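Local atomic coordinates of coronin (Toxoplasma gondii, PDB entry 4OZU), a protein that probably binds actin filaments, as other coronins do; this chain is its N-terminal WD40 beta-propeller domain. Residues D5-K13 / Q360-P368; M328-L336 / Q345-R353. All coordinates share one frame; numbering follows the deposited sequence.

Contact 1: D5-K13 / Q360-P368; sequences DAVDVPLIK and QADLYPPAP
The carbonyl oxygen of Asp-362 is approached by a water and by two side chains of the N-terminal segment. One water donates to both Asp-362 O and Asp-8 O, 2.6 Å from each. The two oxygens, Asp-8 O and Asp-362 O, are 4.1 Å apart; both are acceptors, so the water supplies the protons that link them. No direct hydrogen bond crosses the contact. Pro-10 CB comes within 3.4 Å of Asp-362 O and Val-7 CG1 within 3.7 Å of it, while CD of the proline touches the Pro-365 ring, Pro-10 CD to Pro-365 CG 3.8 Å. Strand 16-25 pairs with C-terminal strand 343-350 in one blade, the ring closure known for WD40 propellers; residues 5-13 precede the one strand, and the 3-10 turn 361-363 follows the other. Val-7 lies against this turn. With its CG1 anti to the backbone N (chi1 174°), that methyl sits 3.5 Å from Ala-361 O, an oxygen already holding Tyr-364 N within the turn. Further along, Val-7 O rests 3.4 Å from Pro-365 CB, and Pro-366 CD lies close by. The Gln-296 side chain of strand 291-298 also bonds to Pro-10 O and Ile-12 N.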
ATOM      1  N   ASP A   5     -29.768  -4.900  -3.572  1.00107.50           N
ATOM      2  CA  ASP A   5     -29.249  -5.595  -4.744  1.00102.37           C
ATOM      3  C   ASP A   5     -27.740  -5.398  -4.889  1.00 98.93           C
ATOM      4  O   ASP A   5     -27.167  -5.679  -5.942  1.00 94.84           O
ATOM      5  CB  ASP A   5     -29.974  -5.117  -6.005  1.00103.49           C
ATOM      6  CG  ASP A   5     -29.971  -3.606  -6.149  1.00101.84           C
ATOM      7  OD1 ASP A   5     -28.897  -2.986  -5.994  1.00105.31           O
ATOM      8  OD2 ASP A   5     -31.048  -3.035  -6.417  1.00105.67           O
ATOM      9  N   ALA A   6     -27.099  -4.909  -3.831  1.00 68.48           N
ATOM     10  CA  ALA A   6     -25.648  -4.765  -3.824  1.00 57.72           C
ATOM     11  C   ALA A   6     -24.992  -6.140  -3.911  1.00 52.28           C
ATOM     12  O   ALA A   6     -25.467  -7.098  -3.306  1.00 47.83           O
ATOM     13  CB  ALA A   6     -25.185  -4.031  -2.570  1.00 50.27           C
ATOM     14  N   VAL A   7     -23.907  -6.233  -4.672  1.00 35.42           N
ATOM     15  CA  VAL A   7     -23.184  -7.491  -4.819  1.00 37.09           C
ATOM     16  C   VAL A   7     -22.397  -7.801  -3.549  1.00 34.72           C
ATOM     17  O   VAL A   7     -21.644  -6.960  -3.059  1.00 29.78           O
ATOM     18  CB  VAL A   7     -22.232  -7.441  -6.031  1.00 44.45           C
ATOM     19  CG1 VAL A   7     -21.369  -8.695  -6.105  1.00 47.20           C
ATOM     20  CG2 VAL A   7     -23.032  -7.259  -7.314  1.00 45.91           C
ATOM     21  N   ASP A   8     -22.569  -9.011  -3.022  1.00 36.68           N
ATOM     22  CA  ASP A   8     -21.902  -9.411  -1.786  1.00 32.23           C
ATOM     23  C   ASP A   8     -20.476  -9.877  -2.075  1.00 26.62           C
ATOM     24  O   ASP A   8     -20.116 -10.142  -3.226  1.00 26.22           O
ATOM     25  CB  ASP A   8     -22.702 -10.515  -1.084  1.00 38.55           C
ATOM     26  CG  ASP A   8     -22.257 -10.748   0.350  1.00 77.36           C
ATOM     27  OD1 ASP A   8     -21.547  -9.885   0.911  1.00 85.86           O
ATOM     28  OD2 ASP A   8     -22.631 -11.795   0.921  1.00 88.34           O
ATOM     29  N   VAL A   9     -19.662  -9.966  -1.028  1.00 26.37           N
ATOM     30  CA  VAL A   9     -18.271 -10.369  -1.186  1.00 25.33           C
ATOM     31  C   VAL A   9     -18.193 -11.819  -1.681  1.00 25.68           C
ATOM     32  O   VAL A   9     -18.739 -12.717  -1.046  1.00 29.08           O
ATOM     33  CB  VAL A   9     -17.488 -10.228   0.140  1.00 23.96           C
ATOM     34  CG1 VAL A   9     -16.055 -10.721  -0.021  1.00 24.81           C
ATOM     35  CG2 VAL A   9     -17.495  -8.776   0.610  1.00 29.02           C
ATOM     36  N   PRO A  10     -17.518 -12.052  -2.817  1.00 26.81           N
ATOM     37  CA  PRO A  10     -17.467 -13.413  -3.361  1.00 27.00           C
ATOM     38  C   PRO A  10     -16.485 -14.323  -2.640  1.00 31.14           C
ATOM     39  O   PRO A  10     -15.450 -13.863  -2.155  1.00 27.35           O
ATOM     40  CB  PRO A  10     -17.010 -13.192  -4.805  1.00 27.20           C
ATOM     41  CG  PRO A  10     -16.182 -11.965  -4.740  1.00 30.39           C
ATOM     42  CD  PRO A  10     -16.800 -11.092  -3.675  1.00 26.58           C
ATOM     43  N   LEU A  11     -16.822 -15.606  -2.574  1.00 28.15           N
ATOM     44  CA  LEU A  11     -15.870 -16.620  -2.163  1.00 27.28           C
ATOM     45  C   LEU A  11     -14.983 -16.899  -3.357  1.00 34.25           C
ATOM     46  O   LEU A  11     -15.485 -17.170  -4.451  1.00 31.27           O
ATOM     47  CB  LEU A  11     -16.576 -17.898  -1.704  1.00 33.36           C
ATOM     48  CG  LEU A  11     -15.648 -19.076  -1.400  1.00 36.17           C
ATOM     49  CD1 LEU A  11     -14.836 -18.806  -0.144  1.00 41.91           C
ATOM     50  CD2 LEU A  11     -16.442 -20.363  -1.272  1.00 43.46           C
ATOM     51  N   ILE A  12     -13.672 -16.826  -3.157  1.00 28.54           N
ATOM     52  CA  ILE A  12     -12.728 -17.027  -4.247  1.00 28.33           C
ATOM     53  C   ILE A  12     -11.799 -18.188  -3.932  1.00 25.96           C
ATOM     54  O   ILE A  12     -10.847 -18.043  -3.170  1.00 31.94           O
ATOM     55  CB  ILE A  12     -11.909 -15.759  -4.524  1.00 26.60           C
ATOM     56  CG1 ILE A  12     -12.850 -14.607  -4.884  1.00 26.25           C
ATOM     57  CG2 ILE A  12     -10.912 -16.009  -5.658  1.00 28.81           C
ATOM     58  CD1 ILE A  12     -12.184 -13.252  -4.985  1.00 27.42           C
ATOM     59  N   LYS A  13     -12.091 -19.342  -4.531  1.00 27.31           N
ATOM     60  CA  LYS A  13     -11.281 -20.536  -4.346  1.00 27.89           C
ATOM     61  C   LYS A  13     -10.207 -20.655  -5.415  1.00 32.23           C
ATOM     62  O   LYS A  13      -9.219 -21.363  -5.238  1.00 35.96           O
ATOM     63  CB  LYS A  13     -12.163 -21.785  -4.369  1.00 32.60           C
ATOM     64  CG  LYS A  13     -12.953 -22.017  -3.092  1.00 58.24           C
ATOM     65  CD  LYS A  13     -13.722 -23.325  -3.171  1.00 64.63           C
ATOM     66  CE  LYS A  13     -14.268 -23.745  -1.820  1.00 81.86           C
ATOM     67  NZ  LYS A  13     -14.937 -25.073  -1.893  1.00 89.59           N
ATOM     68  N   GLN A 360     -18.565 -10.736 -15.154  1.00 31.12           N
ATOM     69  CA  GLN A 360     -18.836 -11.557 -13.982  1.00 28.89           C
ATOM     70  C   GLN A 360     -19.209 -10.643 -12.821  1.00 28.76           C
ATOM     71  O   GLN A 360     -18.355 -10.252 -12.023  1.00 27.78           O
ATOM     72  CB  GLN A 360     -17.620 -12.413 -13.627  1.00 27.32           C
ATOM     73  CG  GLN A 360     -17.120 -13.274 -14.773  1.00 28.67           C
ATOM     74  CD  GLN A 360     -18.132 -14.325 -15.195  1.00 39.35           C
ATOM     75  OE1 GLN A 360     -18.741 -14.985 -14.354  1.00 36.42           O
ATOM     76  NE2 GLN A 360     -18.317 -14.481 -16.498  1.00 49.68           N
ATOM     77  N   ALA A 361     -20.491 -10.302 -12.742  1.00 29.15           N
ATOM     78  CA  ALA A 361     -20.966  -9.312 -11.783  1.00 27.13           C
ATOM     79  C   ALA A 361     -20.653  -9.702 -10.346  1.00 27.92           C
ATOM     80  O   ALA A 361     -20.387  -8.843  -9.512  1.00 27.08           O
ATOM     81  CB  ALA A 361     -22.465  -9.106 -11.946  1.00 28.56           C
ATOM     82  N   ASP A 362     -20.678 -10.998 -10.059  1.00 28.42           N
ATOM     83  CA  ASP A 362     -20.553 -11.461  -8.685  1.00 29.35           C
ATOM     84  C   ASP A 362     -19.158 -11.221  -8.114  1.00 27.60           C
ATOM     85  O   ASP A 362     -18.949 -11.367  -6.911  1.00 30.24           O
ATOM     86  CB  ASP A 362     -20.892 -12.950  -8.592  1.00 35.57           C
ATOM     87  CG  ASP A 362     -19.903 -13.822  -9.338  1.00 43.09           C
ATOM     88  OD1 ASP A 362     -19.607 -13.522 -10.514  1.00 36.88           O
ATOM     89  OD2 ASP A 362     -19.415 -14.806  -8.745  1.00 51.07           O
ATOM     90  N   LEU A 363     -18.203 -10.859  -8.967  1.00 27.10           N
ATOM     91  CA  LEU A 363     -16.824 -10.669  -8.511  1.00 25.51           C
ATOM     92  C   LEU A 363     -16.524  -9.236  -8.081  1.00 24.46           C
ATOM     93  O   LEU A 363     -15.440  -8.959  -7.565  1.00 20.95           O
ATOM     94  CB  LEU A 363     -15.846 -11.081  -9.610  1.00 23.05           C
ATOM     95  CG  LEU A 363     -15.815 -12.567  -9.972  1.00 24.16           C
ATOM     96  CD1 LEU A 363     -14.868 -12.771 -11.129  1.00 25.90           C
ATOM     97  CD2 LEU A 363     -15.406 -13.436  -8.782  1.00 25.07           C
ATOM     98  N   TYR A 364     -17.479  -8.332  -8.278  1.00 23.23           N
ATOM     99  CA  TYR A 364     -17.233  -6.908  -8.072  1.00 20.77           C
ATOM    100  C   TYR A 364     -18.251  -6.245  -7.154  1.00 22.04           C
ATOM    101  O   TYR A 364     -19.204  -5.611  -7.618  1.00 21.43           O
ATOM    102  CB  TYR A 364     -17.195  -6.198  -9.423  1.00 38.77           C
ATOM    103  CG  TYR A 364     -16.098  -6.744 -10.295  1.00 23.51           C
ATOM    104  CD1 TYR A 364     -14.774  -6.390 -10.077  1.00 21.70           C
ATOM    105  CD2 TYR A 364     -16.373  -7.649 -11.303  1.00 25.96           C
ATOM    106  CE1 TYR A 364     -13.761  -6.905 -10.859  1.00 23.16           C
ATOM    107  CE2 TYR A 364     -15.368  -8.167 -12.087  1.00 24.02           C
ATOM    108  CZ  TYR A 364     -14.064  -7.794 -11.861  1.00 23.76           C
ATOM    109  OH  TYR A 364     -13.066  -8.317 -12.648  1.00 25.71           O
ATOM    110  N   PRO A 365     -18.047  -6.381  -5.835  1.00 20.05           N
ATOM    111  CA  PRO A 365     -18.834  -5.593  -4.885  1.00 20.07           C
ATOM    112  C   PRO A 365     -18.499  -4.113  -5.011  1.00 22.24           C
ATOM    113  O   PRO A 365     -17.514  -3.768  -5.667  1.00 21.04           O
ATOM    114  CB  PRO A 365     -18.407  -6.137  -3.519  1.00 22.79           C
ATOM    115  CG  PRO A 365     -17.707  -7.439  -3.800  1.00 22.44           C
ATOM    116  CD  PRO A 365     -17.109  -7.293  -5.159  1.00 19.83           C
ATOM    117  N   PRO A 366     -19.298  -3.245  -4.378  1.00 25.61           N
ATOM    118  CA  PRO A 366     -19.021  -1.805  -4.396  1.00 25.71           C
ATOM    119  C   PRO A 366     -17.596  -1.506  -3.928  1.00 23.94           C
ATOM    120  O   PRO A 366     -17.202  -1.893  -2.827  1.00 22.88           O
ATOM    121  CB  PRO A 366     -20.063  -1.237  -3.435  1.00 24.25           C
ATOM    122  CG  PRO A 366     -21.177  -2.243  -3.453  1.00 25.73           C
ATOM    123  CD  PRO A 366     -20.504  -3.567  -3.595  1.00 27.01           C
ATOM    124  N   ALA A 367     -16.831  -0.843  -4.788  1.00 23.37           N
ATOM    125  CA  ALA A 367     -15.410  -0.619  -4.556  1.00 20.59           C
ATOM    126  C   ALA A 367     -15.185   0.731  -3.894  1.00 24.00           C
ATOM    127  O   ALA A 367     -16.002   1.634  -4.058  1.00 20.79           O
ATOM    128  CB  ALA A 367     -14.658  -0.691  -5.858  1.00 19.91           C
ATOM    129  N   PRO A 368     -14.081   0.874  -3.142  1.00 20.58           N
ATOM    130  CA  PRO A 368     -13.783   2.196  -2.586  1.00 21.57           C
ATOM    131  C   PRO A 368     -13.774   3.262  -3.670  1.00 21.70           C
ATOM    132  O   PRO A 368     -13.088   3.090  -4.678  1.00 22.94           O
ATOM    133  CB  PRO A 368     -12.389   2.020  -1.972  1.00 21.03           C
ATOM    134  CG  PRO A 368     -12.292   0.558  -1.669  1.00 29.12           C
ATOM    135  CD  PRO A 368     -13.071  -0.132  -2.760  1.00 21.11           C
TER
HETATM  136  O   HOH W   1     -20.834 -11.786  -5.150  1.00 29.08           O

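Contact 2: M328-L336 / Q345-R353; sequences MRAEIGRML and QPISFIVPR
Strands 331-339 and 343-350 form an antiparallel beta hairpin in the blade that strand 16-25 completes; the axes of 331-336 and 345-350 approach to 4.6 Å and run 161° apart. A classic beta bulge interrupts the pairing: Ile-332 and Gly-333 both face Phe-349, and the register moves by one residue between Glu-331 and Gly-333. Ile-332 N donates to Phe-349 O, and Phe-349 N to Gly-333 O; past the bulge, Met-335 and Ile-347 exchange two backbone bonds. The ring of Phe-349 turns its edge to the other strand, with Gly-333 C and Met-335 CB in its plane and Met-335 CB 3.8 Å from Phe-349 CE2. Tyr-294 meets this ring edge-to-face from outside the hairpin.

On the face carrying Glu-331, Arg-334 and Ser-348, one carboxylate gathers the polar groups. Its salt bridges lie within 328-336. Glu-331 extends from a CG anti to its backbone N (chi1 -178°), and Arg-334 grips it side-on: Arg-334 NE to Glu-331 OE2 is 2.8 Å and Arg-334 NH2 to Glu-331 OE1 is 3.0 Å. Arg-329 completes the network, Arg-329 NH2 to Glu-331 OE2 3.2 Å, and is itself paired with Asp-326. The side-chain hydrogen bond that crosses comes from Ser-348 OG, which donates to Glu-331 OE2 at 2.6 Å on its anti side, from the face of the carboxylate plane opposite Arg-334 NE. Ser-348 OG also bonds to Trp-20 of the adjoining strand 16-25. At the open end, away from the turn, Val-351 N donates to Ala-330 O and Ile-350 CG2 lies 3.3 Å from Arg-329 O.

Two arginines and a hydroxyl converging on a buried carboxylate probably favour its ionised form, while the two-nitrogen grip of Arg-334 limits its rotation.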
ATOM      1  N   MET A 328     -13.890  -6.844 -17.569  1.00 25.31           N
ATOM      2  CA  MET A 328     -14.283  -7.789 -18.609  1.00 26.99           C
ATOM      3  C   MET A 328     -13.339  -8.989 -18.687  1.00 33.56           C
ATOM      4  O   MET A 328     -13.656  -9.988 -19.330  1.00 33.29           O
ATOM      5  CB  MET A 328     -14.357  -7.081 -19.963  1.00 31.15           C
ATOM      6  CG  MET A 328     -15.535  -6.128 -20.076  1.00 37.74           C
ATOM      7  SD  MET A 328     -17.117  -6.912 -19.685  1.00 39.96           S
ATOM      8  CE  MET A 328     -17.194  -8.185 -20.943  1.00 38.34           C
ATOM      9  N   ARG A 329     -12.194  -8.897 -18.018  1.00 29.23           N
ATOM     10  CA  ARG A 329     -11.239 -10.002 -17.979  1.00 27.87           C
ATOM     11  C   ARG A 329     -11.314 -10.776 -16.668  1.00 27.57           C
ATOM     12  O   ARG A 329     -10.523 -11.690 -16.435  1.00 28.48           O
ATOM     13  CB  ARG A 329      -9.818  -9.475 -18.191  1.00 26.49           C
ATOM     14  CG  ARG A 329      -9.575  -8.959 -19.601  1.00 33.77           C
ATOM     15  CD  ARG A 329      -8.094  -8.889 -19.914  1.00 61.07           C
ATOM     16  NE  ARG A 329      -7.396  -7.972 -19.018  1.00 84.69           N
ATOM     17  CZ  ARG A 329      -6.304  -8.265 -18.315  1.00 74.81           C
ATOM     18  NH1 ARG A 329      -5.736  -9.466 -18.381  1.00 45.99           N
ATOM     19  NH2 ARG A 329      -5.770  -7.335 -17.535  1.00 49.20           N
ATOM     20  N   ALA A 330     -12.268 -10.404 -15.818  1.00 23.90           N
ATOM     21  CA  ALA A 330     -12.403 -10.984 -14.483  1.00 23.22           C
ATOM     22  C   ALA A 330     -11.117 -10.762 -13.699  1.00 23.18           C
ATOM     23  O   ALA A 330     -10.741 -11.570 -12.844  1.00 24.10           O
ATOM     24  CB  ALA A 330     -12.742 -12.469 -14.555  1.00 25.74           C
ATOM     25  N   GLU A 331     -10.444  -9.655 -13.996  1.00 28.23           N
ATOM     26  CA  GLU A 331      -9.278  -9.239 -13.226  1.00 22.21           C
ATOM     27  C   GLU A 331      -9.738  -8.613 -11.918  1.00 21.61           C
ATOM     28  O   GLU A 331     -10.514  -7.662 -11.944  1.00 24.79           O
ATOM     29  CB  GLU A 331      -8.440  -8.233 -14.022  1.00 20.67           C
ATOM     30  CG  GLU A 331      -7.174  -7.775 -13.311  1.00 25.35           C
ATOM     31  CD  GLU A 331      -6.441  -6.690 -14.074  1.00 29.10           C
ATOM     32  OE1 GLU A 331      -7.066  -5.641 -14.368  1.00 25.05           O
ATOM     33  OE2 GLU A 331      -5.243  -6.885 -14.380  1.00 26.33           O
ATOM     34  N   ILE A 332      -9.266  -9.121 -10.778  1.00 24.68           N
ATOM     35  CA  ILE A 332      -9.649  -8.528  -9.495  1.00 23.99           C
ATOM     36  C   ILE A 332      -8.509  -7.725  -8.864  1.00 22.99           C
ATOM     37  O   ILE A 332      -8.742  -6.862  -8.019  1.00 23.00           O
ATOM     38  CB  ILE A 332     -10.147  -9.592  -8.493  1.00 31.26           C
ATOM     39  CG1 ILE A 332      -9.027 -10.531  -8.060  1.00 47.46           C
ATOM     40  CG2 ILE A 332     -11.313 -10.381  -9.099  1.00 32.24           C
ATOM     41  CD1 ILE A 332      -9.402 -11.378  -6.870  1.00 71.60           C
ATOM     42  N   GLY A 333      -7.281  -8.011  -9.277  1.00 20.10           N
ATOM     43  CA  GLY A 333      -6.132  -7.249  -8.824  1.00 21.82           C
ATOM     44  C   GLY A 333      -5.023  -7.282  -9.852  1.00 23.49           C
ATOM     45  O   GLY A 333      -5.016  -8.141 -10.745  1.00 22.07           O
ATOM     46  N   ARG A 334      -4.096  -6.337  -9.745  1.00 23.75           N
ATOM     47  CA  ARG A 334      -2.942  -6.315 -10.638  1.00 20.80           C
ATOM     48  C   ARG A 334      -1.713  -5.783  -9.925  1.00 19.55           C
ATOM     49  O   ARG A 334      -1.737  -4.702  -9.330  1.00 20.68           O
ATOM     50  CB  ARG A 334      -3.228  -5.472 -11.886  1.00 22.93           C
ATOM     51  CG  ARG A 334      -2.185  -5.650 -12.983  1.00 22.87           C
ATOM     52  CD  ARG A 334      -2.344  -4.621 -14.104  1.00 25.97           C
ATOM     53  NE  ARG A 334      -3.727  -4.498 -14.563  1.00 23.67           N
ATOM     54  CZ  ARG A 334      -4.199  -3.455 -15.243  1.00 24.90           C
ATOM     55  NH1 ARG A 334      -3.399  -2.445 -15.567  1.00 24.21           N
ATOM     56  NH2 ARG A 334      -5.471  -3.421 -15.608  1.00 25.86           N
ATOM     57  N   MET A 335      -0.649  -6.572  -9.974  1.00 22.36           N
ATOM     58  CA  MET A 335       0.642  -6.155  -9.453  1.00 23.37           C
ATOM     59  C   MET A 335       1.486  -5.575 -10.577  1.00 21.41           C
ATOM     60  O   MET A 335       1.481  -6.088 -11.690  1.00 24.51           O
ATOM     61  CB  MET A 335       1.367  -7.337  -8.814  1.00 21.86           C
ATOM     62  CG  MET A 335       2.747  -7.016  -8.272  1.00 28.25           C
ATOM     63  SD  MET A 335       3.663  -8.512  -7.847  1.00 36.91           S
ATOM     64  CE  MET A 335       2.653  -9.168  -6.528  1.00 93.50           C
ATOM     65  N   LEU A 336       2.198  -4.497 -10.273  1.00 21.72           N
ATOM     66  CA  LEU A 336       3.245  -3.989 -11.146  1.00 24.73           C
ATOM     67  C   LEU A 336       4.552  -4.379 -10.490  1.00 24.97           C
ATOM     68  O   LEU A 336       4.863  -3.921  -9.393  1.00 23.56           O
ATOM     69  CB  LEU A 336       3.136  -2.477 -11.333  1.00 25.85           C
ATOM     70  CG  LEU A 336       1.798  -2.019 -11.918  1.00 24.06           C
ATOM     71  CD1 LEU A 336       1.666  -0.502 -11.896  1.00 24.46           C
ATOM     72  CD2 LEU A 336       1.653  -2.547 -13.340  1.00 28.58           C
ATOM     73  N   GLN A 345       6.704  -5.126 -14.948  1.00 32.02           N
ATOM     74  CA  GLN A 345       5.982  -6.279 -15.476  1.00 24.26           C
ATOM     75  C   GLN A 345       4.611  -6.399 -14.816  1.00 30.13           C
ATOM     76  O   GLN A 345       4.518  -6.707 -13.632  1.00 29.35           O
ATOM     77  CB  GLN A 345       6.799  -7.555 -15.239  1.00 28.94           C
ATOM     78  CG  GLN A 345       6.092  -8.849 -15.596  1.00 31.70           C
ATOM     79  CD  GLN A 345       5.780  -8.944 -17.070  1.00 30.00           C
ATOM     80  OE1 GLN A 345       6.682  -9.070 -17.895  1.00 34.52           O
ATOM     81  NE2 GLN A 345       4.499  -8.866 -17.414  1.00 30.98           N
ATOM     82  N   PRO A 346       3.536  -6.155 -15.577  1.00 23.68           N
ATOM     83  CA  PRO A 346       2.233  -6.323 -14.931  1.00 21.86           C
ATOM     84  C   PRO A 346       1.861  -7.793 -14.740  1.00 23.77           C
ATOM     85  O   PRO A 346       2.138  -8.634 -15.600  1.00 27.07           O
ATOM     86  CB  PRO A 346       1.261  -5.632 -15.895  1.00 25.11           C
ATOM     87  CG  PRO A 346       2.111  -4.880 -16.867  1.00 25.38           C
ATOM     88  CD  PRO A 346       3.417  -5.580 -16.925  1.00 25.44           C
ATOM     89  N   ILE A 347       1.228  -8.082 -13.608  1.00 25.84           N
ATOM     90  CA  ILE A 347       0.709  -9.410 -13.315  1.00 24.16           C
ATOM     91  C   ILE A 347      -0.757  -9.282 -12.942  1.00 26.28           C
ATOM     92  O   ILE A 347      -1.085  -8.654 -11.938  1.00 22.19           O
ATOM     93  CB  ILE A 347       1.451 -10.097 -12.144  1.00 26.32           C
ATOM     94  CG1 ILE A 347       2.975  -9.978 -12.280  1.00 33.50           C
ATOM     95  CG2 ILE A 347       1.023 -11.553 -12.038  1.00 28.69           C
ATOM     96  CD1 ILE A 347       3.560 -10.721 -13.438  1.00 58.42           C
ATOM     97  N   SER A 348      -1.634  -9.873 -13.743  1.00 26.05           N
ATOM     98  CA  SER A 348      -3.060  -9.878 -13.440  1.00 25.19           C
ATOM     99  C   SER A 348      -3.398 -11.052 -12.529  1.00 23.37           C
ATOM    100  O   SER A 348      -2.821 -12.131 -12.657  1.00 24.84           O
ATOM    101  CB  SER A 348      -3.897  -9.966 -14.728  1.00 24.24           C
ATOM    102  OG  SER A 348      -3.863  -8.753 -15.460  1.00 26.16           O
ATOM    103  N   PHE A 349      -4.335 -10.834 -11.615  1.00 21.15           N
ATOM    104  CA  PHE A 349      -4.905 -11.913 -10.820  1.00 24.73           C
ATOM    105  C   PHE A 349      -6.365 -12.054 -11.218  1.00 24.88           C
ATOM    106  O   PHE A 349      -7.181 -11.149 -11.006  1.00 25.70           O
ATOM    107  CB  PHE A 349      -4.720 -11.635  -9.332  1.00 22.87           C
ATOM    108  CG  PHE A 349      -3.280 -11.445  -8.960  1.00 24.67           C
ATOM    109  CD1 PHE A 349      -2.474 -12.536  -8.685  1.00 28.03           C
ATOM    110  CD2 PHE A 349      -2.716 -10.183  -8.952  1.00 25.53           C
ATOM    111  CE1 PHE A 349      -1.136 -12.367  -8.372  1.00 29.79           C
ATOM    112  CE2 PHE A 349      -1.380 -10.006  -8.637  1.00 28.13           C
ATOM    113  CZ  PHE A 349      -0.591 -11.100  -8.352  1.00 23.71           C
ATOM    114  N   ILE A 350      -6.655 -13.200 -11.819  1.00 24.34           N
ATOM    115  CA  ILE A 350      -7.889 -13.436 -12.557  1.00 24.51           C
ATOM    116  C   ILE A 350      -8.635 -14.633 -12.004  1.00 23.19           C
ATOM    117  O   ILE A 350      -8.044 -15.679 -11.752  1.00 26.34           O
ATOM    118  CB  ILE A 350      -7.583 -13.663 -14.055  1.00 27.23           C
ATOM    119  CG1 ILE A 350      -7.024 -12.381 -14.669  1.00 25.91           C
ATOM    120  CG2 ILE A 350      -8.826 -14.078 -14.815  1.00 27.80           C
ATOM    121  CD1 ILE A 350      -6.260 -12.594 -15.934  1.00 28.10           C
ATOM    122  N   VAL A 351      -9.936 -14.476 -11.804  1.00 29.96           N
ATOM    123  CA  VAL A 351     -10.787 -15.609 -11.462  1.00 29.90           C
ATOM    124  C   VAL A 351     -11.143 -16.364 -12.734  1.00 31.00           C
ATOM    125  O   VAL A 351     -11.724 -15.779 -13.645  1.00 30.60           O
ATOM    126  CB  VAL A 351     -12.077 -15.163 -10.759  1.00 28.04           C
ATOM    127  CG1 VAL A 351     -12.952 -16.368 -10.426  1.00 31.37           C
ATOM    128  CG2 VAL A 351     -11.748 -14.366  -9.506  1.00 28.87           C
ATOM    129  N   PRO A 352     -10.804 -17.665 -12.808  1.00 32.61           N
ATOM    130  CA  PRO A 352     -11.144 -18.409 -14.022  1.00 34.78           C
ATOM    131  C   PRO A 352     -12.639 -18.644 -14.125  1.00 32.76           C
ATOM    132  O   PRO A 352     -13.256 -19.135 -13.182  1.00 38.98           O
ATOM    133  CB  PRO A 352     -10.386 -19.731 -13.857  1.00 35.96           C
ATOM    134  CG  PRO A 352     -10.241 -19.897 -12.389  1.00 35.67           C
ATOM    135  CD  PRO A 352     -10.110 -18.512 -11.821  1.00 34.46           C
ATOM    136  N   ARG A 353     -13.207 -18.284 -15.270  1.00 39.56           N
ATOM    137  CA  ARG A 353     -14.623 -18.469 -15.522  1.00 38.05           C
ATOM    138  C   ARG A 353     -14.805 -18.997 -16.933  1.00 52.06           C
ATOM    139  O   ARG A 353     -14.005 -18.700 -17.820  1.00 48.03           O
ATOM    140  CB  ARG A 353     -15.383 -17.157 -15.321  1.00 45.54           C
ATOM    141  CG  ARG A 353     -15.504 -16.731 -13.861  1.00 41.47           C
ATOM    142  CD  ARG A 353     -16.500 -17.602 -13.104  1.00 35.43           C
ATOM    143  NE  ARG A 353     -16.509 -17.334 -11.666  1.00 44.83           N
ATOM    144  CZ  ARG A 353     -17.205 -16.366 -11.076  1.00 59.03           C
ATOM    145  NH1 ARG A 353     -17.961 -15.536 -11.786  1.00 27.92           N
ATOM    146  NH2 ARG A 353     -17.139 -16.221  -9.760  1.00 37.21           N
TER

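Contact 2 is the buried one, with 13 of its 15 touching residues buried, whereas contact 1 is partly buried and lies nearer the surface, its centre about 21 Å from the centre of the chain against about 17 Å. Contact 2 joins neighbouring strands by direct backbone bonds and one serine-carboxylate bond to a salt-bridge network carried by 328-336; contact 1 brings together loops 347 residues apart through proline and valine packing with a water bridge. Both involve the chain around strand 343-350: contact 2 holds that strand, and contact 1 the turn that follows it. They touch directly, since Tyr-364 OH lies 2.7 Å from Glu-331 O, a probable hydrogen bond, and Arg-353 salt-bridges to Asp-362.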